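Local atomic coordinates of AvrRxo1-ORF1 (Xanthomonas oryzae pv. oryzicola, PDB entry 4Z8T), a protein that is a type III effector with a polynucleotide kinase domain of the zeta-toxin, P-loop NTPase type and probably phosphorylates a nucleotide-like substrate. Residues D184-L193 with V213-R224; C63-T74 with I151-S161. All blocks are in the same frame, centred on the assembly; numbering follows the deposited sequence.

Contact 1: D184-L193 with V213-R224; sequences DIDAPLENSL and VSSGFVAVRSNR. With SO4 (sulfate ion), chain F.
Asp-184 and Asp-186 both carry CG anti to the backbone N (chi1 -170° and -175°), which turns their carboxylates from the end of a central strand of the P-loop NTPase fold, and the loop that follows, toward Arg-224 and Arg-221. The four side chains make a buried salt-bridge network between the end of strand 179-185 with the loop after it, and the junction of helices 210-222 and 224-233. Arg-224, bent at chi3, grips Asp-184 side-on: NE reaches OD2 at 2.8 Å and NH2 reaches OD1 at 2.9 Å, both oxygens being met from above the carboxylate plane. Its remaining nitrogen, NH1, donates to OD1 of Asp-186 over 2.8 Å. That same oxygen takes NE of Arg-221 at 2.9 Å, both donors arriving from one face of the carboxylate, so two guanidinium groups share one acceptor. Asp-184 OD2 is also paired with Arg-71 and bonded by Tyr-240.

Further along, helices 189-193 and 213-222 run roughly antiparallel, and their contact turns apolar. Leu-189 CB sits over the face of the Phe-217 ring in a CH-pi contact, 3.9 Å from its centroid, while Val-213 CG1 touches both Leu-189 CD1 and Ser-192 CB. Phe-217 CZ in turn lies against one face of the Arg-221 guanidinium, whose NH2 bonds both Asp-186 OD2 and, at 2.8 Å, sulfate O3.

Contact 2: C63-T74 with I151-S161; sequences CQPTLFALRGNT and IASIVVDKRLS. With SO4 (sulfate ion), chain C.
Two neighbouring parallel strands of the P-loop NTPase core, 66-71 and 154-157, carry this contact, and the first leads into the probable Walker A loop through Gly-72. Backbone bonds alternate along the pair in regular parallel fashion, from Ile-154 N to Thr-66 O through to Leu-70 N to Val-156 O, with Val-156 N to Phe-68 O the shortest at 2.7 Å. Ser-153 starts the ladder with its side chain: OG accepts from Thr-66 N at 2.9 Å and is also bound to a water held by Cys-63 O.

One face of the sheet bears Leu-67, Ala-69, Ile-154 and Val-156, where Leu-67 CD2 meets Val-156 CG2 at 3.8 Å under cover of helix 163-176. On the other, Phe-68 and Leu-70 pack beside Val-155, and the Phe-68 ring turns its edge to Ile-154 O.

Toward the end of the strands, side chains join one more backbone bond, Gly-72 N to Arg-159 O. Arg-71, extended from CG to NE, reaches across to two successive carbonyls: NE binds Leu-160 O from above the carbonyl plane, whereas NH2 meets Ser-161 O at 2.9 Å in that plane, on a lone pair. Val-220 O, on helix 210-222, takes a further bond from NH2.

Arg-159 returns the grip. Bent at chi3 (-66°), it lies alongside Asn-73, giving NE to OD1 at 3.0 Å and NH2 to Thr-74 OG1 at 2.9 Å; NH2 also bonds Ser-98 O of the AvrRxo1-ORF2 chain. Its NH1 holds sulfate O2, and Ser-161 binds sulfate O1 through both N and OG, with OG at 2.7 Å. Anion-binding loops gathered at the C-terminal ends of parallel strands are typical of P-loop kinases.

How the contacts relate
Both contacts are largely buried and meet in one sheet, where strand 66-71 of contact 2 lies beside strand 179-185 of contact 1. Contact 2 is mainly a strand ladder with apolar faces, giving way to arginine-to-carbonyl bonds at its end; contact 1 joins a strand end and a helix to helix 210-222 and the start of helix 224-233 through paired charges and a small apolar patch. They touch directly: Ile-185 N lies 2.9 Å from Arg-71 O, and Ser-192 OG lies 2.7 Å from Thr-74 O, both probable hydrogen bonds. Arg-71 serves both, binding carbonyls in contact 2 and Asp-184 in contact 1. Each also holds its own sulfate by an arginine.

Contact 1: D184-L193 with V213-R224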
loop_
_atom_site.group_PDB
_atom_site.type_symbol
_atom_site.label_atom_id
_atom_site.label_comp_id
_atom_site.label_asym_id
_atom_site.label_seq_id
_atom_site.Cartn_x
_atom_site.Cartn_y
_atom_site.Cartn_z
ATOM N N ASP A 184 -22.487 4.959 3.025
ATOM C CA ASP A 184 -21.325 5.098 2.161
ATOM C C ASP A 184 -20.702 3.705 2.100
ATOM O O ASP A 184 -20.410 3.106 3.131
ATOM C CB ASP A 184 -20.382 6.103 2.826
ATOM C CG ASP A 184 -19.236 6.529 1.941
ATOM O OD1 ASP A 184 -19.162 6.099 0.769
ATOM O OD2 ASP A 184 -18.397 7.309 2.437
ATOM N N ILE A 185 -20.550 3.178 0.887
ATOM C CA ILE A 185 -20.204 1.773 0.698
ATOM C C ILE A 185 -18.920 1.680 -0.110
ATOM O O ILE A 185 -18.827 2.230 -1.210
ATOM C CB ILE A 185 -21.332 1.034 -0.063
ATOM C CG1 ILE A 185 -22.652 1.092 0.738
ATOM C CG2 ILE A 185 -20.929 -0.427 -0.278
ATOM C CD1 ILE A 185 -23.692 2.062 0.186
ATOM N N ASP A 186 -17.924 0.998 0.449
ATOM C CA ASP A 186 -16.617 0.871 -0.193
ATOM C C ASP A 186 -16.256 -0.579 -0.468
ATOM O O ASP A 186 -16.564 -1.465 0.336
ATOM C CB ASP A 186 -15.522 1.440 0.706
ATOM C CG ASP A 186 -14.177 1.446 0.027
ATOM O OD1 ASP A 186 -13.889 2.443 -0.675
ATOM O OD2 ASP A 186 -13.410 0.460 0.158
ATOM N N ALA A 187 -15.601 -0.803 -1.604
ATOM C CA ALA A 187 -14.944 -2.073 -1.884
ATOM C C ALA A 187 -13.626 -1.783 -2.578
ATOM O O ALA A 187 -13.467 -0.734 -3.202
ATOM C CB ALA A 187 -15.827 -2.941 -2.771
ATOM N N PRO A 188 -12.673 -2.714 -2.486
ATOM C CA PRO A 188 -11.417 -2.551 -3.218
ATOM C C PRO A 188 -11.696 -2.393 -4.706
ATOM O O PRO A 188 -12.702 -2.920 -5.197
ATOM C CB PRO A 188 -10.689 -3.877 -2.962
ATOM C CG PRO A 188 -11.242 -4.371 -1.672
ATOM C CD PRO A 188 -12.672 -3.902 -1.611
ATOM N N LEU A 189 -10.821 -1.677 -5.402
ATOM C CA LEU A 189 -11.022 -1.416 -6.821
ATOM C C LEU A 189 -11.208 -2.697 -7.609
ATOM O O LEU A 189 -12.070 -2.766 -8.476
ATOM C CB LEU A 189 -9.852 -0.616 -7.380
ATOM C CG LEU A 189 -9.836 -0.330 -8.884
ATOM C CD1 LEU A 189 -11.119 0.333 -9.353
ATOM C CD2 LEU A 189 -8.645 0.571 -9.198
ATOM N N GLU A 190 -10.396 -3.704 -7.315
ATOM C CA GLU A 190 -10.526 -4.967 -8.026
ATOM C C GLU A 190 -11.908 -5.594 -7.844
ATOM O O GLU A 190 -12.433 -6.254 -8.760
ATOM C CB GLU A 190 -9.423 -5.929 -7.573
ATOM C CG GLU A 190 -8.970 -6.885 -8.635
ATOM C CD GLU A 190 -7.629 -7.514 -8.298
ATOM O OE1 GLU A 190 -7.367 -7.748 -7.097
ATOM O OE2 GLU A 190 -6.833 -7.757 -9.235
ATOM N N ASN A 191 -12.517 -5.390 -6.677
ATOM C CA ASN A 191 -13.853 -5.935 -6.452
ATOM C C ASN A 191 -14.857 -5.260 -7.364
ATOM O O ASN A 191 -15.775 -5.892 -7.863
ATOM C CB ASN A 191 -14.300 -5.773 -4.991
ATOM C CG ASN A 191 -13.694 -6.817 -4.080
ATOM O OD1 ASN A 191 -12.645 -7.395 -4.393
ATOM N ND2 ASN A 191 -14.358 -7.080 -2.951
ATOM N N SER A 192 -14.696 -3.957 -7.561
ATOM C CA SER A 192 -15.576 -3.246 -8.475
ATOM C C SER A 192 -15.367 -3.698 -9.902
ATOM O O SER A 192 -16.323 -3.798 -10.655
ATOM C CB SER A 192 -15.373 -1.728 -8.385
ATOM O OG SER A 192 -15.934 -1.227 -7.175
ATOM N N LEU A 193 -14.117 -3.970 -10.277
ATOM C CA LEU A 193 -13.832 -4.396 -11.643
ATOM C C LEU A 193 -14.492 -5.744 -11.922
ATOM O O LEU A 193 -15.157 -5.919 -12.953
ATOM C CB LEU A 193 -12.315 -4.468 -11.888
ATOM C CG LEU A 193 -11.544 -3.143 -11.737
ATOM C CD1 LEU A 193 -10.019 -3.376 -11.823
ATOM C CD2 LEU A 193 -11.957 -2.120 -12.780
ATOM N N VAL A 213 -14.437 3.366 -13.529
ATOM C CA VAL A 213 -14.377 2.659 -12.253
ATOM C C VAL A 213 -13.167 3.096 -11.424
ATOM O O VAL A 213 -13.263 3.299 -10.205
ATOM C CB VAL A 213 -14.377 1.135 -12.492
ATOM C CG1 VAL A 213 -14.448 0.383 -11.162
ATOM C CG2 VAL A 213 -15.566 0.761 -13.378
ATOM N N SER A 214 -12.027 3.284 -12.076
ATOM C CA SER A 214 -10.820 3.713 -11.362
ATOM C C SER A 214 -10.901 5.157 -10.890
ATOM O O SER A 214 -10.614 5.455 -9.729
ATOM C CB SER A 214 -9.576 3.489 -12.227
ATOM O OG SER A 214 -8.403 3.764 -11.473
ATOM N N SER A 215 -11.317 6.058 -11.769
ATOM C CA SER A 215 -11.427 7.444 -11.354
ATOM C C SER A 215 -12.521 7.608 -10.310
ATOM O O SER A 215 -12.402 8.424 -9.390
ATOM C CB SER A 215 -11.657 8.363 -12.555
ATOM O OG SER A 215 -10.422 8.550 -13.232
ATOM N N GLY A 216 -13.565 6.791 -10.409
ATOM C CA GLY A 216 -14.610 6.801 -9.397
ATOM C C GLY A 216 -14.091 6.360 -8.040
ATOM O O GLY A 216 -14.481 6.906 -7.006
ATOM N N PHE A 217 -13.225 5.350 -8.052
ATOM C CA PHE A 217 -12.618 4.820 -6.839
ATOM C C PHE A 217 -11.753 5.873 -6.178
ATOM O O PHE A 217 -11.844 6.104 -4.971
ATOM C CB PHE A 217 -11.774 3.606 -7.217
ATOM C CG PHE A 217 -10.922 3.062 -6.106
ATOM C CD1 PHE A 217 -11.439 2.152 -5.204
ATOM C CD2 PHE A 217 -9.569 3.392 -6.022
ATOM C CE1 PHE A 217 -10.643 1.629 -4.205
ATOM C CE2 PHE A 217 -8.774 2.862 -5.021
ATOM C CZ PHE A 217 -9.319 1.983 -4.111
ATOM N N VAL A 218 -10.902 6.505 -6.975
ATOM C CA VAL A 218 -10.040 7.548 -6.453
ATOM C C VAL A 218 -10.854 8.684 -5.834
ATOM O O VAL A 218 -10.586 9.115 -4.706
ATOM C CB VAL A 218 -9.107 8.095 -7.543
ATOM C CG1 VAL A 218 -8.395 9.343 -7.041
ATOM C CG2 VAL A 218 -8.104 7.020 -7.951
ATOM N N ALA A 219 -11.879 9.133 -6.552
ATOM C CA ALA A 219 -12.712 10.239 -6.092
ATOM C C ALA A 219 -13.475 9.891 -4.819
ATOM O O ALA A 219 -13.533 10.691 -3.883
ATOM C CB ALA A 219 -13.664 10.655 -7.167
ATOM N N VAL A 220 -14.072 8.703 -4.779
ATOM C CA VAL A 220 -14.889 8.350 -3.626
ATOM C C VAL A 220 -14.046 8.214 -2.361
ATOM O O VAL A 220 -14.462 8.633 -1.282
ATOM C CB VAL A 220 -15.768 7.089 -3.890
ATOM C CG1 VAL A 220 -14.967 5.831 -3.745
ATOM C CG2 VAL A 220 -16.977 7.078 -2.951
ATOM N N ARG A 221 -12.840 7.676 -2.494
ATOM C CA ARG A 221 -11.983 7.540 -1.340
ATOM C C ARG A 221 -11.388 8.882 -0.907
ATOM O O ARG A 221 -11.365 9.190 0.278
ATOM C CB ARG A 221 -10.889 6.499 -1.603
ATOM C CG ARG A 221 -11.461 5.089 -1.593
ATOM C CD ARG A 221 -10.458 4.144 -1.076
ATOM N NE ARG A 221 -10.972 2.777 -0.944
ATOM C CZ ARG A 221 -10.187 1.725 -0.798
ATOM N NH1 ARG A 221 -8.868 1.888 -0.757
ATOM N NH2 ARG A 221 -10.722 0.516 -0.702
ATOM N N SER A 222 -10.918 9.667 -1.870
ATOM C CA SER A 222 -10.231 10.925 -1.545
ATOM C C SER A 222 -11.130 11.938 -0.844
ATOM O O SER A 222 -10.653 12.765 -0.051
ATOM C CB SER A 222 -9.630 11.561 -2.805
ATOM O OG SER A 222 -8.598 10.740 -3.329
ATOM N N ASN A 223 -12.425 11.883 -1.136
ATOM C CA ASN A 223 -13.370 12.841 -0.579
ATOM C C ASN A 223 -14.234 12.297 0.542
ATOM O O ASN A 223 -15.123 12.983 1.029
ATOM C CB ASN A 223 -14.248 13.407 -1.689
ATOM C CG ASN A 223 -13.464 14.265 -2.638
ATOM O OD1 ASN A 223 -12.957 15.319 -2.245
ATOM N ND2 ASN A 223 -13.348 13.833 -3.888
ATOM N N ARG A 224 -13.959 11.068 0.969
ATOM C CA ARG A 224 -14.762 10.418 1.996
ATOM C C ARG A 224 -14.761 11.148 3.341
ATOM O O ARG A 224 -15.812 11.310 3.966
ATOM C CB ARG A 224 -14.261 8.977 2.167
ATOM C CG ARG A 224 -14.982 8.160 3.223
ATOM C CD ARG A 224 -14.825 6.697 2.886
ATOM N NE ARG A 224 -15.811 6.266 1.891
ATOM C CZ ARG A 224 -15.590 5.360 0.938
ATOM N NH1 ARG A 224 -14.398 4.805 0.811
ATOM N NH2 ARG A 224 -16.583 5.016 0.113
HETATM S S SO4 F . -7.946 -1.826 -0.813
HETATM O O1 SO4 F . -7.361 -3.151 -0.621
HETATM O O2 SO4 F . -7.135 -0.807 -0.160
HETATM O O3 SO4 F . -9.287 -1.800 -0.243
HETATM O O4 SO4 F . -8.021 -1.526 -2.244
HETATM O O HOH W 1 -17.085 3.443 -2.691
#

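Contact 2: C63-T74 with I151-S161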
loop_
_atom_site.group_PDB
_atom_site.type_symbol
_atom_site.label_atom_id
_atom_site.label_comp_id
_atom_site.label_asym_id
_atom_site.label_seq_id
_atom_site.Cartn_x
_atom_site.Cartn_y
_atom_site.Cartn_z
ATOM N N CYS A 63 -41.240 7.351 8.945
ATOM C CA CYS A 63 -40.011 8.034 8.563
ATOM C C CYS A 63 -40.293 9.517 8.313
ATOM O O CYS A 63 -41.145 9.871 7.491
ATOM C CB CYS A 63 -39.448 7.369 7.298
ATOM S SG CYS A 63 -37.772 7.858 6.860
ATOM N N GLN A 64 -39.583 10.391 9.019
ATOM C CA GLN A 64 -39.691 11.817 8.742
ATOM C C GLN A 64 -39.116 12.107 7.356
ATOM O O GLN A 64 -38.418 11.255 6.798
ATOM C CB GLN A 64 -38.959 12.630 9.818
ATOM C CG GLN A 64 -37.450 12.458 9.857
ATOM C CD GLN A 64 -36.841 13.064 11.112
ATOM O OE1 GLN A 64 -37.214 14.162 11.527
ATOM N NE2 GLN A 64 -35.909 12.343 11.729
ATOM N N PRO A 65 -39.401 13.298 6.791
ATOM C CA PRO A 65 -38.910 13.534 5.429
ATOM C C PRO A 65 -37.394 13.429 5.371
ATOM O O PRO A 65 -36.684 14.070 6.159
ATOM C CB PRO A 65 -39.379 14.962 5.128
ATOM C CG PRO A 65 -40.645 15.072 5.916
ATOM C CD PRO A 65 -40.371 14.330 7.206
ATOM N N THR A 66 -36.915 12.575 4.467
ATOM C CA THR A 66 -35.526 12.136 4.473
ATOM C C THR A 66 -35.034 12.040 3.040
ATOM O O THR A 66 -35.789 11.673 2.131
ATOM C CB THR A 66 -35.413 10.738 5.150
ATOM O OG1 THR A 66 -35.748 10.851 6.544
ATOM C CG2 THR A 66 -33.997 10.174 5.057
ATOM N N LEU A 67 -33.775 12.413 2.841
ATOM C CA LEU A 67 -33.054 12.121 1.604
ATOM C C LEU A 67 -32.140 10.951 1.930
ATOM O O LEU A 67 -31.176 11.099 2.680
ATOM C CB LEU A 67 -32.232 13.346 1.166
ATOM C CG LEU A 67 -31.540 13.384 -0.206
ATOM C CD1 LEU A 67 -31.149 14.828 -0.557
ATOM C CD2 LEU A 67 -30.315 12.515 -0.230
ATOM N N PHE A 68 -32.451 9.771 1.396
ATOM C CA PHE A 68 -31.574 8.619 1.577
ATOM C C PHE A 68 -30.523 8.670 0.483
ATOM O O PHE A 68 -30.855 8.622 -0.708
ATOM C CB PHE A 68 -32.360 7.308 1.433
ATOM C CG PHE A 68 -33.292 7.034 2.572
ATOM C CD1 PHE A 68 -34.602 7.499 2.536
ATOM C CD2 PHE A 68 -32.861 6.328 3.682
ATOM C CE1 PHE A 68 -35.474 7.245 3.588
ATOM C CE2 PHE A 68 -33.722 6.078 4.738
ATOM C CZ PHE A 68 -35.032 6.541 4.692
ATOM N N ALA A 69 -29.260 8.794 0.880
ATOM C CA ALA A 69 -28.158 8.936 -0.064
ATOM C C ALA A 69 -27.314 7.667 0.020
ATOM O O ALA A 69 -26.852 7.288 1.094
ATOM C CB ALA A 69 -27.314 10.175 0.288
ATOM N N LEU A 70 -27.147 6.988 -1.107
ATOM C CA LEU A 70 -26.291 5.811 -1.160
ATOM C C LEU A 70 -25.028 6.176 -1.927
ATOM O O LEU A 70 -25.012 6.187 -3.162
ATOM C CB LEU A 70 -27.017 4.656 -1.861
ATOM C CG LEU A 70 -28.437 4.437 -1.336
ATOM C CD1 LEU A 70 -29.185 3.360 -2.135
ATOM C CD2 LEU A 70 -28.367 4.073 0.125
ATOM N N ARG A 71 -23.977 6.512 -1.184
ATOM C CA ARG A 71 -22.701 6.915 -1.756
ATOM C C ARG A 71 -21.827 5.699 -2.003
ATOM O O ARG A 71 -21.781 4.785 -1.187
ATOM C CB ARG A 71 -21.983 7.824 -0.754
ATOM C CG ARG A 71 -20.661 8.394 -1.238
ATOM C CD ARG A 71 -20.116 9.465 -0.287
ATOM N NE ARG A 71 -18.978 10.140 -0.896
ATOM C CZ ARG A 71 -17.704 9.789 -0.736
ATOM N NH1 ARG A 71 -17.376 8.751 0.022
ATOM N NH2 ARG A 71 -16.753 10.466 -1.369
ATOM N N GLY A 72 -21.107 5.701 -3.116
ATOM C CA GLY A 72 -20.082 4.690 -3.309
ATOM C C GLY A 72 -19.824 4.423 -4.764
ATOM O O GLY A 72 -20.674 4.694 -5.615
ATOM N N ASN A 73 -18.644 3.871 -5.037
ATOM C CA ASN A 73 -18.233 3.583 -6.401
ATOM C C ASN A 73 -19.067 2.471 -7.044
ATOM O O ASN A 73 -19.815 1.752 -6.386
ATOM C CB ASN A 73 -16.750 3.189 -6.409
ATOM C CG ASN A 73 -16.121 3.288 -7.782
ATOM O OD1 ASN A 73 -16.557 4.077 -8.629
ATOM N ND2 ASN A 73 -15.070 2.485 -8.008
ATOM N N THR A 74 -18.903 2.348 -8.348
ATOM C CA THR A 74 -19.580 1.332 -9.143
ATOM C C THR A 74 -19.359 -0.086 -8.603
ATOM O O THR A 74 -18.231 -0.473 -8.293
ATOM C CB THR A 74 -19.053 1.425 -10.580
ATOM O OG1 THR A 74 -19.218 2.772 -11.051
ATOM C CG2 THR A 74 -19.801 0.486 -11.503
ATOM N N ILE A 151 -43.386 16.668 3.020
ATOM C CA ILE A 151 -42.391 16.545 1.964
ATOM C C ILE A 151 -42.089 15.061 1.769
ATOM O O ILE A 151 -41.919 14.321 2.737
ATOM C CB ILE A 151 -41.113 17.334 2.340
ATOM C CG1 ILE A 151 -41.333 18.833 2.099
ATOM C CG2 ILE A 151 -39.913 16.868 1.547
ATOM C CD1 ILE A 151 -41.347 19.232 0.623
ATOM N N ALA A 152 -42.030 14.622 0.513
ATOM C CA ALA A 152 -41.739 13.228 0.197
ATOM C C ALA A 152 -40.277 12.868 0.454
ATOM O O ALA A 152 -39.369 13.582 0.038
ATOM C CB ALA A 152 -42.068 12.956 -1.266
ATOM N N SER A 153 -40.056 11.734 1.107
ATOM C CA SER A 153 -38.707 11.182 1.214
ATOM C C SER A 153 -38.270 10.700 -0.159
ATOM O O SER A 153 -39.090 10.243 -0.962
ATOM C CB SER A 153 -38.670 10.013 2.193
ATOM O OG SER A 153 -38.720 10.486 3.532
ATOM N N ILE A 154 -36.978 10.808 -0.434
ATOM C CA ILE A 154 -36.455 10.446 -1.748
ATOM C C ILE A 154 -35.150 9.683 -1.587
ATOM O O ILE A 154 -34.516 9.722 -0.536
ATOM C CB ILE A 154 -36.238 11.686 -2.660
ATOM C CG1 ILE A 154 -35.180 12.625 -2.063
ATOM C CG2 ILE A 154 -37.546 12.426 -2.887
ATOM C CD1 ILE A 154 -34.907 13.883 -2.918
ATOM N N VAL A 155 -34.750 8.990 -2.645
ATOM C CA VAL A 155 -33.523 8.204 -2.612
ATOM C C VAL A 155 -32.604 8.638 -3.732
ATOM O O VAL A 155 -33.016 8.687 -4.891
ATOM C CB VAL A 155 -33.805 6.696 -2.787
ATOM C CG1 VAL A 155 -32.509 5.893 -2.626
ATOM C CG2 VAL A 155 -34.842 6.231 -1.804
ATOM N N VAL A 156 -31.361 8.964 -3.388
ATOM C CA VAL A 156 -30.375 9.371 -4.379
ATOM C C VAL A 156 -29.331 8.273 -4.442
ATOM O O VAL A 156 -28.645 7.983 -3.467
ATOM C CB VAL A 156 -29.730 10.725 -4.035
ATOM C CG1 VAL A 156 -28.694 11.119 -5.102
ATOM C CG2 VAL A 156 -30.800 11.797 -3.934
ATOM N N ASP A 157 -29.270 7.638 -5.608
ATOM C CA ASP A 157 -28.463 6.472 -5.851
ATOM C C ASP A 157 -27.439 6.851 -6.921
ATOM O O ASP A 157 -27.655 6.606 -8.103
ATOM C CB ASP A 157 -29.402 5.389 -6.386
ATOM C CG ASP A 157 -28.717 4.079 -6.599
ATOM O OD1 ASP A 157 -27.576 3.910 -6.115
ATOM O OD2 ASP A 157 -29.335 3.208 -7.245
ATOM N N LYS A 158 -26.345 7.483 -6.498
ATOM C CA LYS A 158 -25.324 8.005 -7.394
ATOM C C LYS A 158 -24.001 7.794 -6.695
ATOM O O LYS A 158 -23.969 7.518 -5.491
ATOM C CB LYS A 158 -25.512 9.507 -7.624
ATOM C CG LYS A 158 -26.777 9.902 -8.367
ATOM C CD LYS A 158 -26.785 11.410 -8.558
ATOM C CE LYS A 158 -28.060 11.883 -9.215
ATOM N NZ LYS A 158 -27.885 13.273 -9.717
ATOM N N ARG A 159 -22.906 7.940 -7.432
ATOM C CA ARG A 159 -21.596 7.769 -6.815
ATOM C C ARG A 159 -21.368 8.765 -5.683
ATOM O O ARG A 159 -20.809 8.404 -4.638
ATOM C CB ARG A 159 -20.482 7.884 -7.852
ATOM C CG ARG A 159 -19.097 7.549 -7.279
ATOM C CD ARG A 159 -17.981 7.556 -8.323
ATOM N NE ARG A 159 -18.162 6.492 -9.306
ATOM C CZ ARG A 159 -18.709 6.659 -10.504
ATOM N NH1 ARG A 159 -19.137 7.855 -10.874
ATOM N NH2 ARG A 159 -18.847 5.623 -11.326
ATOM N N LEU A 160 -21.799 10.015 -5.909
ATOM C CA LEU A 160 -21.703 11.100 -4.924
ATOM C C LEU A 160 -20.279 11.267 -4.413
ATOM O O LEU A 160 -20.063 11.466 -3.214
ATOM C CB LEU A 160 -22.670 10.880 -3.752
ATOM C CG LEU A 160 -24.153 10.756 -4.120
ATOM C CD1 LEU A 160 -24.979 10.323 -2.923
ATOM C CD2 LEU A 160 -24.680 12.071 -4.699
ATOM N N SER A 161 -19.307 11.202 -5.315
ATOM C CA SER A 161 -17.920 11.177 -4.873
ATOM C C SER A 161 -17.463 12.546 -4.367
ATOM O O SER A 161 -16.926 12.648 -3.259
ATOM C CB SER A 161 -16.984 10.598 -5.946
ATOM O OG SER A 161 -16.995 11.327 -7.162
HETATM S S SO4 C . -19.306 11.376 -9.665
HETATM O O1 SO4 C . -19.502 11.135 -8.241
HETATM O O2 SO4 C . -18.229 10.544 -10.190
HETATM O O3 SO4 C . -18.965 12.785 -9.888
HETATM O O4 SO4 C . -20.541 11.077 -10.387
HETATM O O HOH W 2 -40.632 9.533 4.863
#